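Local coordinates for protein lactaldehyde dehydrogenase (Escherichia coli, PDB 2IMP) that catalyses the irreversible NAD-dependent oxidation of L-lactaldehyde to L-lactate, and also of glycolaldehyde to glycolate, as a homotetramer, at residues M224-G229 and H467-T472; I159-A164 and G458-K463; D51-A56 and L143-G148. One frame throughout, in Å; residues are numbered along the deposited sequence.

Contact 1 (M224-G229 and H467-T472). With NAI (1,4-dihydronicotinamide adenine dinucleotide), chain D.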
loop_
_atom_site.group_PDB
_atom_site.type_symbol
_atom_site.label_atom_id
_atom_site.label_comp_id
_atom_site.label_asym_id
_atom_site.label_seq_id
_atom_site.Cartn_x
_atom_site.Cartn_y
_atom_site.Cartn_z
ATOM N N MET A 224 7.287 21.692 10.626
ATOM C CA MET A 224 6.702 20.844 11.651
ATOM C C MET A 224 7.501 20.799 12.959
ATOM O O MET A 224 8.731 20.735 12.945
ATOM C CB MET A 224 6.525 19.400 11.144
ATOM C CG MET A 224 5.925 18.446 12.198
ATOM S SD MET A 224 5.515 16.770 11.614
ATOM C CE MET A 224 7.165 15.985 11.644
ATOM N N VAL A 225 6.786 20.870 14.075
ATOM C CA VAL A 225 7.415 20.764 15.371
ATOM C C VAL A 225 7.054 19.423 16.039
ATOM O O VAL A 225 5.878 19.085 16.181
ATOM C CB VAL A 225 7.026 21.939 16.321
ATOM C CG1 VAL A 225 5.512 22.003 16.520
ATOM C CG2 VAL A 225 7.732 21.758 17.670
ATOM N N SER A 226 8.075 18.653 16.391
ATOM C CA SER A 226 7.874 17.368 17.035
ATOM C C SER A 226 8.307 17.381 18.496
ATOM O O SER A 226 9.418 17.803 18.816
ATOM C CB SER A 226 8.641 16.272 16.292
ATOM O OG SER A 226 8.493 15.026 16.955
ATOM N N MET A 227 7.428 16.922 19.376
ATOM C CA MET A 227 7.746 16.919 20.787
ATOM C C MET A 227 7.180 15.747 21.595
ATOM O O MET A 227 6.079 15.257 21.338
ATOM C CB MET A 227 7.288 18.245 21.417
ATOM C CG MET A 227 7.365 18.300 22.942
ATOM S SD MET A 227 5.845 17.766 23.775
ATOM C CE MET A 227 6.293 18.005 25.496
ATOM N N THR A 228 7.972 15.303 22.560
ATOM C CA THR A 228 7.574 14.244 23.460
ATOM C C THR A 228 7.724 14.714 24.919
ATOM O O THR A 228 8.725 15.357 25.252
ATOM C CB THR A 228 8.417 12.981 23.233
ATOM O OG1 THR A 228 8.226 12.519 21.889
ATOM C CG2 THR A 228 8.002 11.882 24.206
ATOM N N GLY A 229 6.726 14.429 25.754
ATOM C CA GLY A 229 6.785 14.850 27.145
ATOM C C GLY A 229 5.431 15.053 27.811
ATOM O O GLY A 229 4.497 14.291 27.567
ATOM N N HIS A 467 6.282 8.534 7.460
ATOM C CA HIS A 467 5.393 9.369 6.665
ATOM C C HIS A 467 5.022 10.705 7.321
ATOM O O HIS A 467 4.622 11.636 6.631
ATOM C CB HIS A 467 4.131 8.583 6.286
ATOM C CG HIS A 467 4.372 7.522 5.255
ATOM N ND1 HIS A 467 3.423 6.591 4.895
ATOM C CD2 HIS A 467 5.464 7.256 4.492
ATOM C CE1 HIS A 467 3.912 5.800 3.961
ATOM N NE2 HIS A 467 5.150 6.183 3.695
ATOM N N GLU A 468 5.148 10.788 8.644
ATOM C CA GLU A 468 4.867 12.053 9.320
ATOM C C GLU A 468 5.810 13.168 8.806
ATOM O O GLU A 468 5.497 14.352 8.890
ATOM C CB GLU A 468 5.045 11.929 10.847
ATOM C CG GLU A 468 3.992 11.112 11.597
ATOM C CD GLU A 468 2.564 11.600 11.367
ATOM O OE1 GLU A 468 2.370 12.811 11.114
ATOM O OE2 GLU A 468 1.632 10.768 11.455
ATOM N N TYR A 469 6.961 12.754 8.275
ATOM C CA TYR A 469 7.948 13.694 7.757
ATOM C C TYR A 469 7.878 13.931 6.246
ATOM O O TYR A 469 8.791 14.491 5.634
ATOM C CB TYR A 469 9.360 13.246 8.157
ATOM C CG TYR A 469 9.624 13.499 9.622
ATOM C CD1 TYR A 469 9.255 12.566 10.590
ATOM C CD2 TYR A 469 10.175 14.712 10.047
ATOM C CE1 TYR A 469 9.426 12.836 11.955
ATOM C CE2 TYR A 469 10.350 14.992 11.405
ATOM C CZ TYR A 469 9.970 14.050 12.352
ATOM O OH TYR A 469 10.107 14.335 13.696
ATOM N N LEU A 470 6.773 13.494 5.668
ATOM C CA LEU A 470 6.544 13.655 4.250
ATOM C C LEU A 470 5.203 14.319 3.952
ATOM O O LEU A 470 4.258 14.194 4.720
ATOM C CB LEU A 470 6.579 12.290 3.558
ATOM C CG LEU A 470 7.935 11.584 3.473
ATOM C CD1 LEU A 470 7.733 10.108 3.136
ATOM C CD2 LEU A 470 8.800 12.283 2.426
ATOM N N GLN A 471 5.157 15.058 2.860
ATOM C CA GLN A 471 3.927 15.675 2.421
ATOM C C GLN A 471 3.738 15.416 0.931
ATOM O O GLN A 471 4.701 15.139 0.215
ATOM C CB GLN A 471 3.901 17.178 2.727
ATOM C CG GLN A 471 4.934 18.020 2.006
ATOM C CD GLN A 471 4.937 19.454 2.519
ATOM O OE1 GLN A 471 3.948 19.923 3.094
ATOM N NE2 GLN A 471 6.042 20.158 2.305
ATOM N N THR A 472 2.505 15.508 0.473
ATOM C CA THR A 472 2.231 15.201 -0.909
ATOM C C THR A 472 2.169 16.365 -1.887
ATOM O O THR A 472 1.780 17.482 -1.545
ATOM C CB THR A 472 0.904 14.432 -1.024
ATOM O OG1 THR A 472 -0.156 15.246 -0.505
ATOM C CG2 THR A 472 0.967 13.143 -0.222
HETATM P PA NAI D . 8.064 18.400 29.709
HETATM O O1A NAI D . 6.957 18.733 28.797
HETATM O O2A NAI D . 8.034 19.211 31.009
HETATM O O5B NAI D . 9.451 18.627 28.949
HETATM C C5B NAI D . 9.779 18.021 27.709
HETATM C C4B NAI D . 10.399 19.027 26.726
HETATM O O4B NAI D . 9.484 20.076 26.405
HETATM C C3B NAI D . 11.659 19.732 27.253
HETATM O O3B NAI D . 12.649 19.792 26.230
HETATM C C2B NAI D . 11.131 21.082 27.695
HETATM O O2B NAI D . 12.083 22.109 27.793
HETATM C C1B NAI D . 10.058 21.354 26.673
HETATM N N9A NAI D . 9.011 22.313 27.134
HETATM C C8A NAI D . 8.403 22.466 28.380
HETATM N N7A NAI D . 7.505 23.494 28.304
HETATM C C5A NAI D . 7.528 23.997 27.050
HETATM C C6A NAI D . 6.822 25.043 26.419
HETATM N N6A NAI D . 5.928 25.765 27.091
HETATM N N1A NAI D . 7.077 25.326 25.069
HETATM C C2A NAI D . 8.017 24.575 24.350
HETATM N N3A NAI D . 8.715 23.535 24.985
HETATM C C4A NAI D . 8.468 23.254 26.307
HETATM O O3 NAI D . 7.925 16.825 29.983
HETATM P PN NAI D . 8.984 15.858 30.720
HETATM O O1N NAI D . 10.330 16.006 30.138
HETATM O O2N NAI D . 8.383 14.481 30.718
HETATM O O5D NAI D . 8.906 16.435 32.231
HETATM C C5D NAI D . 9.876 17.243 32.849
HETATM C C4D NAI D . 9.355 17.583 34.227
HETATM O O4D NAI D . 10.169 18.606 34.792
HETATM C C3D NAI D . 7.912 18.045 34.533
HETATM O O3D NAI D . 7.185 16.999 35.149
HETATM C C2D NAI D . 8.045 19.256 35.419
HETATM O O2D NAI D . 7.102 19.280 36.465
HETATM C C1D NAI D . 9.477 19.167 35.886
HETATM N N1N NAI D . 9.992 20.514 36.292
HETATM C C2N NAI D . 10.527 21.330 35.288
HETATM C C3N NAI D . 11.033 22.615 35.623
HETATM C C7N NAI D . 11.619 23.510 34.554
HETATM O O7N NAI D . 12.106 24.758 34.922
HETATM N N7N NAI D . 11.695 23.166 33.268
HETATM C C4N NAI D . 10.981 23.041 36.991
HETATM C C5N NAI D . 10.430 22.196 37.999
HETATM C C6N NAI D . 9.938 20.924 37.628
HETATM O O HOH W 1 8.527 13.193 15.221
#

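Contact 2 (I159-A164 and G458-K463). With LAC (lactic acid), chain E.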
loop_
_atom_site.group_PDB
_atom_site.type_symbol
_atom_site.label_atom_id
_atom_site.label_comp_id
_atom_site.label_asym_id
_atom_site.label_seq_id
_atom_site.Cartn_x
_atom_site.Cartn_y
_atom_site.Cartn_z
ATOM N N ILE A 159 16.142 11.420 20.428
ATOM C CA ILE A 159 16.841 12.235 19.447
ATOM C C ILE A 159 16.702 11.564 18.061
ATOM O O ILE A 159 16.321 12.187 17.078
ATOM C CB ILE A 159 18.361 12.334 19.739
ATOM C CG1 ILE A 159 18.619 13.051 21.063
ATOM C CG2 ILE A 159 19.052 13.080 18.612
ATOM C CD1 ILE A 159 20.079 12.975 21.501
ATOM N N ALA A 160 17.015 10.273 18.034
ATOM C CA ALA A 160 16.942 9.482 16.820
ATOM C C ALA A 160 15.505 9.293 16.318
ATOM O O ALA A 160 15.243 9.359 15.117
ATOM C CB ALA A 160 17.592 8.114 17.048
ATOM N N ARG A 161 14.588 9.066 17.253
ATOM C CA ARG A 161 13.195 8.866 16.889
ATOM C C ARG A 161 12.639 10.015 16.027
ATOM O O ARG A 161 11.721 9.818 15.226
ATOM C CB ARG A 161 12.344 8.703 18.142
ATOM C CG ARG A 161 10.938 8.179 17.870
ATOM C CD ARG A 161 10.165 8.002 19.171
ATOM N NE ARG A 161 9.570 6.676 19.265
ATOM C CZ ARG A 161 8.932 6.210 20.333
ATOM N NH1 ARG A 161 8.795 6.967 21.419
ATOM N NH2 ARG A 161 8.437 4.977 20.320
ATOM N N LYS A 162 13.208 11.205 16.204
ATOM C CA LYS A 162 12.776 12.351 15.419
ATOM C C LYS A 162 13.725 12.691 14.241
ATOM O O LYS A 162 13.271 12.831 13.121
ATOM C CB LYS A 162 12.594 13.581 16.322
ATOM C CG LYS A 162 11.631 13.339 17.480
ATOM C CD LYS A 162 11.469 14.568 18.366
ATOM C CE LYS A 162 10.708 14.224 19.649
ATOM N NZ LYS A 162 9.352 13.662 19.392
ATOM N N MET A 163 15.029 12.781 14.503
ATOM C CA MET A 163 15.990 13.121 13.455
ATOM C C MET A 163 16.204 12.064 12.337
ATOM O O MET A 163 16.426 12.429 11.183
ATOM C CB MET A 163 17.351 13.500 14.077
ATOM C CG MET A 163 18.220 12.336 14.556
ATOM S SD MET A 163 19.146 11.495 13.232
ATOM C CE MET A 163 20.447 12.670 12.908
ATOM N N ALA A 164 16.138 10.780 12.678
ATOM C CA ALA A 164 16.332 9.731 11.680
ATOM C C ALA A 164 15.286 9.782 10.528
ATOM O O ALA A 164 15.654 9.855 9.354
ATOM C CB ALA A 164 16.327 8.350 12.358
ATOM N N GLY A 458 -0.474 12.607 15.574
ATOM C CA GLY A 458 0.464 12.002 14.651
ATOM C C GLY A 458 1.061 10.805 15.374
ATOM O O GLY A 458 0.385 10.152 16.175
ATOM N N GLY A 459 2.328 10.511 15.119
ATOM C CA GLY A 459 2.933 9.378 15.787
ATOM C C GLY A 459 4.367 9.148 15.375
ATOM O O GLY A 459 4.924 9.919 14.593
ATOM N N ALA A 460 4.959 8.081 15.910
ATOM C CA ALA A 460 6.342 7.730 15.606
ATOM C C ALA A 460 6.582 6.222 15.349
ATOM O O ALA A 460 5.775 5.370 15.745
ATOM C CB ALA A 460 7.255 8.210 16.734
ATOM N N ASP A 461 7.705 5.938 14.691
ATOM C CA ASP A 461 8.141 4.587 14.349
ATOM C C ASP A 461 7.489 3.978 13.085
ATOM O O ASP A 461 6.420 4.410 12.640
ATOM C CB ASP A 461 7.916 3.617 15.519
ATOM C CG ASP A 461 8.423 4.158 16.857
ATOM O OD1 ASP A 461 9.278 5.062 16.875
ATOM O OD2 ASP A 461 7.965 3.655 17.902
ATOM N N GLY A 462 8.170 2.983 12.524
ATOM C CA GLY A 462 7.674 2.289 11.351
ATOM C C GLY A 462 7.377 3.159 10.156
ATOM O O GLY A 462 7.797 4.310 10.086
ATOM N N LYS A 463 6.650 2.591 9.203
ATOM C CA LYS A 463 6.285 3.299 7.988
ATOM C C LYS A 463 5.468 4.587 8.244
ATOM O O LYS A 463 5.721 5.634 7.649
ATOM C CB LYS A 463 5.486 2.359 7.081
ATOM C CG LYS A 463 5.115 2.940 5.731
ATOM C CD LYS A 463 4.245 1.963 4.952
ATOM C CE LYS A 463 2.927 1.698 5.683
ATOM N NZ LYS A 463 2.121 0.636 5.013
HETATM C C LAC E . 8.124 5.849 24.719
HETATM C CA LAC E . 8.591 6.979 25.587
HETATM C CB LAC E . 10.129 6.984 25.639
HETATM O O LAC E . 7.479 6.081 23.697
HETATM O OHN LAC E . 8.170 8.235 25.029
HETATM O OXT LAC E . 8.376 4.589 25.091
HETATM O O HOH W 2 9.366 8.022 13.927
#

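Contact 3 (D51-A56 and L143-G148)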
loop_
_atom_site.group_PDB
_atom_site.type_symbol
_atom_site.label_atom_id
_atom_site.label_comp_id
_atom_site.label_asym_id
_atom_site.label_seq_id
_atom_site.Cartn_x
_atom_site.Cartn_y
_atom_site.Cartn_z
ATOM N N ASP A 51 17.611 29.119 10.754
ATOM C CA ASP A 51 18.061 29.736 9.512
ATOM C C ASP A 51 19.124 28.879 8.810
ATOM O O ASP A 51 19.155 28.787 7.581
ATOM C CB ASP A 51 18.624 31.144 9.761
ATOM C CG ASP A 51 17.547 32.141 10.153
ATOM O OD1 ASP A 51 16.391 31.973 9.712
ATOM O OD2 ASP A 51 17.859 33.102 10.886
ATOM N N ALA A 52 19.996 28.273 9.608
ATOM C CA ALA A 52 21.021 27.398 9.062
ATOM C C ALA A 52 20.381 26.136 8.434
ATOM O O ALA A 52 20.765 25.690 7.353
ATOM C CB ALA A 52 22.006 26.995 10.165
ATOM N N ALA A 53 19.399 25.583 9.136
ATOM C CA ALA A 53 18.691 24.413 8.642
ATOM C C ALA A 53 17.975 24.713 7.312
ATOM O O ALA A 53 17.929 23.874 6.409
ATOM C CB ALA A 53 17.687 23.937 9.679
ATOM N N GLU A 54 17.430 25.920 7.216
ATOM C CA GLU A 54 16.751 26.350 6.006
ATOM C C GLU A 54 17.714 26.455 4.810
ATOM O O GLU A 54 17.404 25.995 3.711
ATOM C CB GLU A 54 16.066 27.699 6.236
ATOM C CG GLU A 54 15.299 28.227 5.032
ATOM C CD GLU A 54 14.681 29.588 5.301
ATOM O OE1 GLU A 54 15.440 30.560 5.492
ATOM O OE2 GLU A 54 13.437 29.686 5.332
ATOM N N ARG A 55 18.881 27.055 5.041
ATOM C CA ARG A 55 19.871 27.183 3.978
ATOM C C ARG A 55 20.351 25.826 3.425
ATOM O O ARG A 55 20.607 25.690 2.233
ATOM C CB ARG A 55 21.105 27.966 4.460
ATOM C CG ARG A 55 20.880 29.451 4.760
ATOM C CD ARG A 55 22.214 30.208 4.802
ATOM N NE ARG A 55 23.099 29.775 5.886
ATOM C CZ ARG A 55 22.978 30.163 7.154
ATOM N NH1 ARG A 55 22.008 30.999 7.510
ATOM N NH2 ARG A 55 23.832 29.723 8.067
ATOM N N ALA A 56 20.459 24.832 4.303
ATOM C CA ALA A 56 20.937 23.510 3.906
ATOM C C ALA A 56 19.881 22.549 3.334
ATOM O O ALA A 56 20.223 21.597 2.631
ATOM C CB ALA A 56 21.613 22.841 5.090
ATOM N N LEU A 143 9.127 18.061 4.183
ATOM C CA LEU A 143 8.415 19.215 4.708
ATOM C C LEU A 143 9.282 20.474 4.622
ATOM O O LEU A 143 8.800 21.569 4.351
ATOM C CB LEU A 143 8.030 18.987 6.172
ATOM C CG LEU A 143 7.259 17.708 6.476
ATOM C CD1 LEU A 143 6.884 17.675 7.964
ATOM C CD2 LEU A 143 6.011 17.660 5.586
ATOM N N GLY A 144 10.575 20.278 4.851
ATOM C CA GLY A 144 11.519 21.378 4.820
ATOM C C GLY A 144 12.262 21.369 6.136
ATOM O O GLY A 144 12.967 20.411 6.445
ATOM N N VAL A 145 12.109 22.435 6.913
ATOM C CA VAL A 145 12.759 22.523 8.214
ATOM C C VAL A 145 11.870 22.019 9.355
ATOM O O VAL A 145 10.738 22.472 9.501
ATOM C CB VAL A 145 13.161 23.976 8.555
ATOM C CG1 VAL A 145 13.670 24.051 9.997
ATOM C CG2 VAL A 145 14.234 24.467 7.585
ATOM N N THR A 146 12.384 21.083 10.146
ATOM C CA THR A 146 11.629 20.556 11.270
ATOM C C THR A 146 12.371 20.724 12.609
ATOM O O THR A 146 13.596 20.906 12.637
ATOM C CB THR A 146 11.278 19.041 11.085
ATOM O OG1 THR A 146 12.455 18.240 11.258
ATOM C CG2 THR A 146 10.707 18.784 9.682
ATOM N N THR A 147 11.623 20.686 13.706
ATOM C CA THR A 147 12.232 20.818 15.013
ATOM C C THR A 147 11.800 19.709 15.975
ATOM O O THR A 147 10.709 19.142 15.840
ATOM C CB THR A 147 11.927 22.203 15.653
ATOM O OG1 THR A 147 10.513 22.353 15.846
ATOM C CG2 THR A 147 12.416 23.327 14.744
ATOM N N GLY A 148 12.677 19.398 16.923
ATOM C CA GLY A 148 12.385 18.361 17.887
ATOM C C GLY A 148 12.673 18.820 19.300
ATOM O O GLY A 148 13.758 19.314 19.610
#

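Contact 1 (M224-G229 and H467-T472)
Met224 lays its terminal methyl over one face of the Tyr469 ring, the two side chains crossing at about a right angle. CE sits 3.5 Å from the ring centroid, 18° off the normal and shifted toward the rim, where Met224 CE is 3.3 Å from Tyr469 CE2: a CH-pi contact, with SD farther above the same face as a Met-aromatic partner. The chain runs straight out from the strand, and its bend at the last torsion (chi3 80°) turns CE onto the ring. Glu468 O, 3.6 Å from Met224 CE, is itself bonded to Lys247. In the Rossmann-type NAD-binding domain, strand 222-227 meets the type I turn His467-Leu470, closed by Leu470 N to His467 O, that leads into strand 470-478. Ser226 OG, anti to its own N (chi1 177°), takes a bond from Lys162 NZ; a water modelled doubtfully close to Ser226 OG and Tyr469 OH may join them. A leucine in place of Tyr469 would probably leave Met224 CE without a flat face to rest on. At the strand's end Met227 CE lies 3.4 Å from NAI O1A, and just past it Gly229 CA is 3.6 Å from NAI O3, where a side chain would hit the cofactor.

Contact 2 (I159-A164 and G458-K463)
Ala460 and Asp461 meet Arg161, a residue of helix 155-168 that binds lactate; the core is a side-on, two-nitrogen salt bridge in the substrate pocket of an aldehyde dehydrogenase. Ala460 comes first: its methyl, directed at the helix, packs alongside the arginine stem, Ala460 CB 3.8 Å from Arg161 NE and oblique to the guanidinium, while its backbone bonds to His449. Asp461 follows. Arg161 NE reaches Asp461 OD1 at 2.9 Å, the acceptor lying close to the guanidinium plane, and Arg161 NH2 reaches the syn lone pair of Asp461 OD2 at 2.8 Å. Guanidinium and carboxylate planes are 29° apart, nearly coplanar, and the two-nitrogen grip restrains the arginine head from turning. Tyr111 OH also bonds Asp461 OD1, a second-shell hold on the carboxylate. Asp461 N gives its hydrogen to a water that in turn donates to Arg161 O, joining the backbones. Farther on, Lys463 forms salt bridges with Glu123 and Glu125 of two different neighbouring subunits. Arg161 NH2 is shared with Glu443, another lactate-binding residue. With CG anti to the backbone N (chi1 -167°) and a bend about CG-CD, the head lies between Asp461 and the ligand; Arg161 NH1 meets lactate O over 2.8 Å, N-H...O angle 176°.

Contact 3 (D51-A56 and L143-G148)
The peptide group between Ala53 and Glu54 is the flat surface that Val145 meets: the methyl Val145 CG2 lies over one of its faces, 3.5 Å from Glu54 N and 3.8 Å from Ala53 C. Ala53 O accepts a hydrogen bond from Thr172 OG1. The Glu54 carboxylate makes a salt bridge with Lys221, which Asp51 shares. The two methyls of Val145 straddle consecutive helix residues, CG2 touching both. Val145 CG1, anti to the backbone N (chi1 173°), comes within 4.0 Å of Ala53 CB. Val145 CG2, placed beside that N, also touches Glu54 CA at 3.5 Å, and Glu54 CB at 4.0 Å. Helix 43-62 is thereby laid against strand 134-149, a central strand of the Rossmann-type sheet that carries the NAD-binding site elsewhere. Strands 172-176 and 222-227 run parallel to it, and Val145 itself bonds through its backbone to Ala223. No hydrogen bond passes directly between helix segment and strand segment, and the small Ala53 probably allows the valine to come close to the helix backbone. Cohesion between the two segments therefore rests on apolar contact and close fit, with Ala53 O and the Glu54 carboxylate paired instead with Thr172 and Lys221.

In the fold
From the N terminus, contact 3 closes first, bringing strand 134-149 back against helix 43-62 before either of the others opens. The chain then passes from that strand into helix 155-168, which opens contact 2, and on to strand 222-227, which opens contact 1. Both wait for the C-terminal part: 458-463 closes contact 2, then 467-472 closes contact 1, so these two long loops cross. Lys162 of contact 2 joins them through Thr228 as well, and their centres lie about 8 Å apart. Contact 1 adjoins contact 3 through the parallel pairing of Thr147 with Met224 and Ser226. Together they tie the NAD-binding sheet, its flanking helices and the chain's C-terminal return to the lactate pocket.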